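Local coordinates for odorant binding protein (AGAP007287-PA) (Anopheles gambiae, PDB 3PM2) that binds hydrophobic odorants and is thought to carry them through the aqueous fluid around the olfactory sensory dendrites of the mosquito, at residues P4-C18 and D159-F172. Numbering follows the deposited sequence.
Sequences PCLKGPPVPKNAAEC and DCNKLKSYHSKCPF
Two disulfides, Cys5–Cys170 and Cys18–Cys160, pin the N-terminal arm of this C-plus odorant-binding protein along the C-terminal helix 158-167 and the tail beyond it, a worked example of an irregular segment held by covalent bonds at its ends and apolar contacts between them. Both bridges are left-handed, with C-S-S-C torsions of -92° and -89°. Between them, Tyr166, with CG anti to the backbone N (chi1 -176°), turns its ring toward the arm, against Gly8 to Pro10. Pro9 CA makes a CH-pi contact over one face, 3.7 Å from the ring centroid, while Cys170 CB lies over the opposite face, toward its rim; Pro10 CD abuts Tyr166 CB at 3.4 Å. Tyr166 OH lies 3.1 Å from Cys5 O. One turn back, Leu163 splits its methyls: CD2 meets Val11 CG2 at 3.9 Å, and CD1 lies 3.9 Å from Cys18 SG, beside the second bridge. In the tail, Phe172 CE1 touches Ala15 CB at 3.5 Å. Phe172 CE1 also sits over one face of His167, whose other face carries Tyr166 CD2 and whose ND1 donates to Cys170 O at 2.7 Å, helping fix the imidazole's rotation. Sulfur bridges and carbon surfaces, rather than a ladder of backbone bonds, therefore join the proline-rich arm to the helix.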
loop_
_atom_site.group_PDB
_atom_site.type_symbol
_atom_site.label_atom_id
_atom_site.label_comp_id
_atom_site.label_asym_id
_atom_site.label_seq_id
_atom_site.Cartn_x
_atom_site.Cartn_y
_atom_site.Cartn_z
ATOM N N PRO A 4 -1.864 -1.135 15.499
ATOM C CA PRO A 4 -0.829 -0.090 15.582
ATOM C C PRO A 4 -1.057 1.043 14.593
ATOM O O PRO A 4 -0.627 2.164 14.829
ATOM C CB PRO A 4 0.473 -0.844 15.269
ATOM C CG PRO A 4 0.047 -2.080 14.556
ATOM C CD PRO A 4 -1.288 -2.441 15.121
ATOM N N CYS A 5 -1.756 0.749 13.501
ATOM C CA CYS A 5 -1.963 1.718 12.439
ATOM C C CYS A 5 -3.006 2.778 12.758
ATOM O O CYS A 5 -3.040 3.825 12.109
ATOM C CB CYS A 5 -2.185 1.009 11.108
ATOM S SG CYS A 5 -0.939 -0.276 10.779
ATOM N N LEU A 6 -3.769 2.563 13.857
ATOM C CA LEU A 6 -4.752 3.520 14.371
ATOM C C LEU A 6 -4.038 4.787 14.871
ATOM O O LEU A 6 -4.619 5.866 14.822
ATOM C CB LEU A 6 -5.559 2.880 15.533
ATOM C CG LEU A 6 -6.687 1.895 15.192
ATOM C CD1 LEU A 6 -7.173 1.164 16.449
ATOM C CD2 LEU A 6 -7.900 2.609 14.590
ATOM N N LYS A 7 -2.761 4.662 15.319
ATOM C CA LYS A 7 -2.005 5.789 15.869
ATOM C C LYS A 7 -1.654 6.827 14.808
ATOM O O LYS A 7 -1.427 7.989 15.140
ATOM C CB LYS A 7 -0.719 5.313 16.575
ATOM C CG LYS A 7 -0.917 4.233 17.623
ATOM C CD LYS A 7 0.396 3.928 18.333
ATOM C CE LYS A 7 0.504 2.458 18.663
ATOM N NZ LYS A 7 1.848 1.892 18.351
ATOM N N GLY A 8 -1.583 6.389 13.554
ATOM C CA GLY A 8 -1.164 7.233 12.443
ATOM C C GLY A 8 0.346 7.369 12.479
ATOM O O GLY A 8 0.963 6.950 13.468
ATOM N N PRO A 9 1.004 7.910 11.418
ATOM C CA PRO A 9 2.476 8.042 11.479
ATOM C C PRO A 9 2.947 8.882 12.680
ATOM O O PRO A 9 2.260 9.853 12.997
ATOM C CB PRO A 9 2.873 8.654 10.125
ATOM C CG PRO A 9 1.633 9.013 9.439
ATOM C CD PRO A 9 0.440 8.435 10.158
ATOM N N PRO A 10 4.045 8.500 13.396
ATOM C CA PRO A 10 4.474 9.269 14.593
ATOM C C PRO A 10 4.921 10.704 14.338
ATOM O O PRO A 10 4.963 11.512 15.270
ATOM C CB PRO A 10 5.598 8.412 15.178
ATOM C CG PRO A 10 6.160 7.695 14.007
ATOM C CD PRO A 10 4.950 7.360 13.166
ATOM N N VAL A 11 5.279 11.013 13.093
ATOM C CA VAL A 11 5.672 12.354 12.680
ATOM C C VAL A 11 4.969 12.699 11.375
ATOM O O VAL A 11 4.781 11.814 10.538
ATOM C CB VAL A 11 7.217 12.647 12.649
ATOM C CG1 VAL A 11 7.939 12.132 13.890
ATOM C CG2 VAL A 11 7.873 12.119 11.378
ATOM N N PRO A 12 4.553 13.968 11.175
ATOM C CA PRO A 12 3.885 14.324 9.914
ATOM C C PRO A 12 4.833 14.448 8.716
ATOM O O PRO A 12 4.354 14.714 7.615
ATOM C CB PRO A 12 3.195 15.650 10.251
ATOM C CG PRO A 12 4.042 16.253 11.304
ATOM C CD PRO A 12 4.672 15.141 12.075
ATOM N N LYS A 13 6.163 14.247 8.926
ATOM C CA LYS A 13 7.198 14.307 7.884
ATOM C C LYS A 13 6.792 13.457 6.680
ATOM O O LYS A 13 6.368 12.300 6.837
ATOM C CB LYS A 13 8.567 13.842 8.426
ATOM C CG LYS A 13 9.766 14.215 7.555
ATOM C CD LYS A 13 11.053 13.748 8.201
ATOM C CE LYS A 13 12.265 14.517 7.737
ATOM N NZ LYS A 13 12.722 14.070 6.399
ATOM N N ASN A 14 6.863 14.074 5.493
ATOM C CA ASN A 14 6.552 13.464 4.200
ATOM C C ASN A 14 7.604 12.378 3.942
ATOM O O ASN A 14 8.794 12.646 4.084
ATOM C CB ASN A 14 6.577 14.552 3.126
ATOM C CG ASN A 14 6.410 14.104 1.700
ATOM O OD1 ASN A 14 5.722 13.125 1.388
ATOM N ND2 ASN A 14 7.011 14.863 0.787
ATOM N N ALA A 15 7.165 11.137 3.646
ATOM C CA ALA A 15 8.071 10.002 3.452
ATOM C C ALA A 15 9.118 10.230 2.357
ATOM O O ALA A 15 10.237 9.732 2.489
ATOM C CB ALA A 15 7.287 8.739 3.177
ATOM N N ALA A 16 8.764 10.999 1.298
ATOM C CA ALA A 16 9.650 11.366 0.187
ATOM C C ALA A 16 10.910 12.074 0.694
ATOM O O ALA A 16 11.957 11.989 0.059
ATOM C CB ALA A 16 8.912 12.254 -0.797
ATOM N N GLU A 17 10.827 12.714 1.866
ATOM C CA GLU A 17 11.969 13.376 2.494
ATOM C C GLU A 17 12.932 12.390 3.181
ATOM O O GLU A 17 14.038 12.769 3.558
ATOM C CB GLU A 17 11.491 14.476 3.436
ATOM C CG GLU A 17 10.867 15.637 2.682
ATOM C CD GLU A 17 10.255 16.730 3.529
ATOM O OE1 GLU A 17 10.376 16.667 4.775
ATOM O OE2 GLU A 17 9.664 17.663 2.941
ATOM N N CYS A 18 12.504 11.120 3.337
ATOM C CA CYS A 18 13.322 10.039 3.879
ATOM C C CYS A 18 13.929 9.231 2.751
ATOM O O CYS A 18 15.078 8.828 2.861
ATOM C CB CYS A 18 12.505 9.152 4.807
ATOM S SG CYS A 18 11.913 10.011 6.275
ATOM N N ASP A 159 13.610 11.460 12.781
ATOM C CA ASP A 159 12.260 11.439 12.228
ATOM C C ASP A 159 12.063 10.336 11.198
ATOM O O ASP A 159 11.006 9.691 11.177
ATOM C CB ASP A 159 11.897 12.802 11.659
ATOM C CG ASP A 159 11.522 13.827 12.710
ATOM O OD1 ASP A 159 11.632 13.514 13.924
ATOM O OD2 ASP A 159 11.140 14.938 12.326
ATOM N N CYS A 160 13.090 10.104 10.368
ATOM C CA CYS A 160 13.028 9.029 9.382
ATOM C C CYS A 160 13.202 7.675 10.043
ATOM O O CYS A 160 12.670 6.711 9.527
ATOM C CB CYS A 160 14.027 9.259 8.251
ATOM S SG CYS A 160 13.608 10.673 7.194
ATOM N N ASN A 161 13.912 7.592 11.200
ATOM C CA ASN A 161 14.002 6.336 11.972
ATOM C C ASN A 161 12.576 6.000 12.470
ATOM O O ASN A 161 12.171 4.837 12.416
ATOM C CB ASN A 161 14.951 6.429 13.179
ATOM C CG ASN A 161 15.106 5.102 13.891
ATOM O OD1 ASN A 161 15.312 4.049 13.282
ATOM N ND2 ASN A 161 14.931 5.095 15.183
ATOM N N LYS A 162 11.829 7.027 12.940
ATOM C CA LYS A 162 10.434 6.852 13.416
ATOM C C LYS A 162 9.521 6.369 12.281
ATOM O O LYS A 162 8.702 5.462 12.476
ATOM C CB LYS A 162 9.909 8.140 14.048
ATOM C CG LYS A 162 10.562 8.442 15.404
ATOM C CD LYS A 162 10.092 9.767 15.955
ATOM C CE LYS A 162 10.956 10.222 17.106
ATOM N NZ LYS A 162 10.639 11.618 17.497
ATOM N N LEU A 163 9.677 6.953 11.087
ATOM C CA LEU A 163 8.913 6.528 9.931
ATOM C C LEU A 163 9.312 5.109 9.483
ATOM O O LEU A 163 8.436 4.348 9.062
ATOM C CB LEU A 163 8.987 7.533 8.773
ATOM C CG LEU A 163 8.329 8.919 8.966
ATOM C CD1 LEU A 163 8.304 9.669 7.641
ATOM C CD2 LEU A 163 6.897 8.814 9.538
ATOM N N LYS A 164 10.610 4.742 9.609
ATOM C CA LYS A 164 11.088 3.391 9.280
ATOM C C LYS A 164 10.376 2.397 10.237
ATOM O O LYS A 164 9.845 1.384 9.785
ATOM C CB LYS A 164 12.616 3.311 9.443
ATOM C CG LYS A 164 13.211 1.918 9.342
ATOM C CD LYS A 164 14.678 1.879 9.812
ATOM C CE LYS A 164 15.135 0.463 10.064
ATOM N NZ LYS A 164 16.595 0.389 10.355
ATOM N N SER A 165 10.389 2.692 11.545
ATOM C CA SER A 165 9.730 1.834 12.543
ATOM C C SER A 165 8.237 1.698 12.251
ATOM O O SER A 165 7.740 0.573 12.136
ATOM C CB SER A 165 9.916 2.396 13.946
ATOM O OG SER A 165 11.284 2.319 14.300
ATOM N N TYR A 166 7.541 2.835 12.096
ATOM C CA TYR A 166 6.103 2.845 11.863
ATOM C C TYR A 166 5.698 2.103 10.610
ATOM O O TYR A 166 4.833 1.223 10.668
ATOM C CB TYR A 166 5.558 4.277 11.852
ATOM C CG TYR A 166 4.053 4.339 11.698
ATOM C CD1 TYR A 166 3.209 4.005 12.756
ATOM C CD2 TYR A 166 3.469 4.667 10.479
ATOM C CE1 TYR A 166 1.824 3.970 12.594
ATOM C CE2 TYR A 166 2.079 4.683 10.321
ATOM C CZ TYR A 166 1.260 4.356 11.387
ATOM O OH TYR A 166 -0.113 4.362 11.210
ATOM N N HIS A 167 6.387 2.401 9.508
ATOM C CA HIS A 167 6.078 1.842 8.195
ATOM C C HIS A 167 6.625 0.444 7.921
ATOM O O HIS A 167 6.335 -0.123 6.858
ATOM C CB HIS A 167 6.360 2.853 7.069
ATOM C CG HIS A 167 5.439 4.038 7.095
ATOM N ND1 HIS A 167 4.090 3.908 6.812
ATOM C CD2 HIS A 167 5.709 5.342 7.347
ATOM C CE1 HIS A 167 3.578 5.128 6.920
ATOM N NE2 HIS A 167 4.519 6.027 7.215
ATOM N N SER A 168 7.324 -0.158 8.915
ATOM C CA SER A 168 7.749 -1.552 8.801
ATOM C C SER A 168 6.508 -2.435 9.029
ATOM O O SER A 168 6.466 -3.571 8.551
ATOM C CB SER A 168 8.841 -1.912 9.803
ATOM O OG SER A 168 8.375 -1.867 11.143
ATOM N N LYS A 169 5.491 -1.878 9.686
ATOM C CA LYS A 169 4.239 -2.601 9.991
ATOM C C LYS A 169 3.010 -1.973 9.380
ATOM O O LYS A 169 2.041 -2.691 9.098
ATOM C CB LYS A 169 4.031 -2.661 11.516
ATOM C CG LYS A 169 5.099 -3.449 12.269
ATOM C CD LYS A 169 5.147 -3.051 13.744
ATOM C CE LYS A 169 5.826 -1.718 14.021
ATOM N NZ LYS A 169 7.290 -1.871 14.254
ATOM N N CYS A 170 3.003 -0.620 9.262
ATOM C CA CYS A 170 1.858 0.143 8.767
ATOM C C CYS A 170 2.047 0.726 7.396
ATOM O O CYS A 170 3.025 1.440 7.162
ATOM C CB CYS A 170 1.443 1.204 9.767
ATOM S SG CYS A 170 0.891 0.508 11.329
ATOM N N PRO A 171 1.069 0.489 6.499
ATOM C CA PRO A 171 1.200 1.005 5.131
ATOM C C PRO A 171 1.026 2.499 5.019
ATOM O O PRO A 171 0.438 3.152 5.896
ATOM C CB PRO A 171 0.081 0.305 4.359
ATOM C CG PRO A 171 -0.945 -0.054 5.412
ATOM C CD PRO A 171 -0.154 -0.338 6.661
ATOM N N PHE A 172 1.498 3.024 3.899
ATOM C CA PHE A 172 1.367 4.420 3.522
ATOM C C PHE A 172 -0.073 4.613 3.070
ATOM O O PHE A 172 -0.479 4.022 2.074
ATOM C CB PHE A 172 2.368 4.748 2.400
ATOM C CG PHE A 172 3.806 4.698 2.865
ATOM C CD1 PHE A 172 4.390 5.797 3.487
ATOM C CD2 PHE A 172 4.570 3.543 2.704
ATOM C CE1 PHE A 172 5.709 5.736 3.958
ATOM C CE2 PHE A 172 5.896 3.492 3.152
ATOM C CZ PHE A 172 6.455 4.584 3.786
#